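Local atomic coordinates of uncharacterized conserved protein (Idiomarina loihiensis, PDB entry 2QSD), a protein that is of unknown function and belongs to the DUF1543 family, with two regions matching it in a largely antiparallel beta fold. Residues V61-V66 / E164-V169. Sequence-based numbering, arbitrary orientation.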
loop_
_atom_site.group_PDB
_atom_site.type_symbol
_atom_site.label_atom_id
_atom_site.label_comp_id
_atom_site.label_asym_id
_atom_site.label_seq_id
_atom_site.Cartn_x
_atom_site.Cartn_y
_atom_site.Cartn_z
ATOM N N VAL A 61 13.176 9.169 7.073
ATOM C CA VAL A 61 14.334 9.126 7.953
ATOM C C VAL A 61 15.595 9.468 7.172
ATOM O O VAL A 61 15.778 9.025 6.039
ATOM C CB VAL A 61 14.450 7.762 8.697
ATOM C CG1 VAL A 61 14.427 6.576 7.719
ATOM C CG2 VAL A 61 15.678 7.720 9.607
ATOM N N HIS A 62 16.434 10.311 7.767
ATOM C CA HIS A 62 17.785 10.552 7.279
ATOM C C HIS A 62 18.598 9.339 7.683
ATOM O O HIS A 62 18.777 9.076 8.874
ATOM C CB HIS A 62 18.343 11.842 7.901
ATOM C CG HIS A 62 19.813 12.052 7.689
ATOM N ND1 HIS A 62 20.598 12.733 8.596
ATOM C CD2 HIS A 62 20.640 11.684 6.681
ATOM C CE1 HIS A 62 21.842 12.775 8.155
ATOM N NE2 HIS A 62 21.895 12.141 6.997
ATOM N N LEU A 63 19.068 8.597 6.685
ATOM C CA LEU A 63 19.805 7.353 6.906
ATOM C C LEU A 63 21.307 7.622 6.837
ATOM O O LEU A 63 21.820 7.955 5.769
ATOM C CB LEU A 63 19.431 6.346 5.816
ATOM C CG LEU A 63 18.831 4.980 6.140
ATOM C CD1 LEU A 63 19.140 4.027 4.994
ATOM C CD2 LEU A 63 19.299 4.396 7.472
ATOM N N HIS A 64 22.010 7.487 7.962
ATOM C CA HIS A 64 23.460 7.749 7.997
ATOM C C HIS A 64 24.306 6.551 8.428
ATOM O O HIS A 64 25.502 6.480 8.112
ATOM C CB HIS A 64 23.799 8.982 8.845
ATOM C CG HIS A 64 23.129 9.008 10.185
ATOM N ND1 HIS A 64 23.518 8.199 11.231
ATOM C CD2 HIS A 64 22.103 9.759 10.653
ATOM C CE1 HIS A 64 22.752 8.439 12.281
ATOM N NE2 HIS A 64 21.884 9.379 11.955
ATOM N N HIS A 65 23.685 5.611 9.136
ATOM C CA HIS A 65 24.372 4.411 9.593
ATOM C C HIS A 65 23.480 3.191 9.486
ATOM O O HIS A 65 22.298 3.261 9.833
ATOM C CB HIS A 65 24.837 4.573 11.040
ATOM C CG HIS A 65 26.084 5.384 11.184
ATOM N ND1 HIS A 65 26.068 6.750 11.360
ATOM C CD2 HIS A 65 27.386 5.021 11.178
ATOM C CE1 HIS A 65 27.309 7.195 11.453
ATOM N NE2 HIS A 65 28.128 6.165 11.350
ATOM N N VAL A 66 24.048 2.091 8.983
ATOM C CA VAL A 66 23.380 0.783 8.923
ATOM C C VAL A 66 24.372 -0.322 9.333
ATOM O O VAL A 66 25.441 -0.452 8.730
ATOM C CB VAL A 66 22.812 0.455 7.498
ATOM C CG1 VAL A 66 22.181 -0.942 7.472
ATOM C CG2 VAL A 66 21.784 1.473 7.051
ATOM N N GLU A 164 29.002 2.639 14.683
ATOM C CA GLU A 164 27.805 3.380 15.086
ATOM C C GLU A 164 26.526 2.699 14.610
ATOM O O GLU A 164 26.456 2.170 13.497
ATOM C CB GLU A 164 27.836 4.810 14.561
ATOM C CG GLU A 164 28.515 5.825 15.458
ATOM C CD GLU A 164 28.209 7.258 15.036
ATOM O OE1 GLU A 164 27.009 7.614 14.922
ATOM O OE2 GLU A 164 29.172 8.027 14.818
ATOM N N GLN A 165 25.520 2.714 15.473
ATOM C CA GLN A 165 24.217 2.159 15.146
ATOM C C GLN A 165 23.210 3.294 14.950
ATOM O O GLN A 165 23.421 4.419 15.420
ATOM C CB GLN A 165 23.743 1.198 16.243
ATOM C CG GLN A 165 24.618 -0.043 16.443
ATOM C CD GLN A 165 24.522 -1.048 15.301
ATOM O OE1 GLN A 165 25.527 -1.408 14.697
ATOM N NE2 GLN A 165 23.312 -1.510 15.012
ATOM N N GLN A 166 22.139 2.997 14.221
ATOM C CA GLN A 166 21.045 3.936 14.031
ATOM C C GLN A 166 19.741 3.144 13.930
ATOM O O GLN A 166 19.619 2.262 13.076
ATOM C CB GLN A 166 21.261 4.790 12.779
ATOM C CG GLN A 166 20.067 5.679 12.434
ATOM C CD GLN A 166 20.191 6.433 11.112
ATOM O OE1 GLN A 166 21.143 6.259 10.349
ATOM N NE2 GLN A 166 19.212 7.284 10.841
ATOM N N PRO A 167 18.769 3.447 14.811
ATOM C CA PRO A 167 17.476 2.764 14.741
ATOM C C PRO A 167 16.705 3.167 13.483
ATOM O O PRO A 167 16.582 4.355 13.178
ATOM C CB PRO A 167 16.753 3.230 16.007
ATOM C CG PRO A 167 17.423 4.505 16.404
ATOM C CD PRO A 167 18.830 4.438 15.904
ATOM N N LEU A 168 16.221 2.174 12.746
ATOM C CA LEU A 168 15.462 2.430 11.531
ATOM C C LEU A 168 14.016 2.790 11.895
ATOM O O LEU A 168 13.113 1.957 11.823
ATOM C CB LEU A 168 15.537 1.223 10.590
ATOM C CG LEU A 168 15.050 1.411 9.152
ATOM C CD1 LEU A 168 15.995 2.282 8.346
ATOM C CD2 LEU A 168 14.873 0.064 8.486
ATOM N N VAL A 169 13.830 4.038 12.324
ATOM C CA VAL A 169 12.538 4.580 12.749
ATOM C C VAL A 169 12.408 5.991 12.146
ATOM O O VAL A 169 13.420 6.612 11.828
ATOM C CB VAL A 169 12.380 4.613 14.322
ATOM C CG1 VAL A 169 12.403 3.204 14.923
ATOM C CG2 VAL A 169 13.415 5.512 14.986
#
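Gln166 reaches across to the backbone of His62, His64 and His65 and joins the two segments with three hydrogen bonds. Its chain runs out fully extended, CG anti to the backbone N (chi1 173°), which carries the amide to the main chain opposite. There NE2 donates to His62 O at 2.7 Å, within the planes of both the carbonyl and the amide. OE1 takes two N-H groups: His64 N comes to one of its lone pairs at 2.8 Å, and His65 N, at 2.9 Å, approaches almost straight behind the oxygen. A glutamine suits this place because one flat head both donates and accepts, and bonds at both ends fix its rotation.

The gripped backbone spans the passage from strand 56-62 to strand 65-66, members of two different antiparallel sheets; the partner loop follows strand 155-161 and leads to strand 172-173.

Two rings stack here. The flat His64 ring can lie almost parallel to the amide (12° between planes), with OE1 over its centre. His65 offers one face to Glu164 CB, a CH-pi contact 3.6 Å from the centroid, and the carboxylate beyond lies roughly parallel to the ring (24°). Its two nitrogens serve two partners: ND1 shares a hydrogen bond with His64 ND1, and NE2 is hydrogen-bonded to Asp162 OD2.

Apolar contact is slighter: the branched leucine ends meet, Leu63 CD2 to Leu168 CD1 at 4.0 Å. Separately, methyl CG2 of Val61 packs against Val169 O at 3.4 Å.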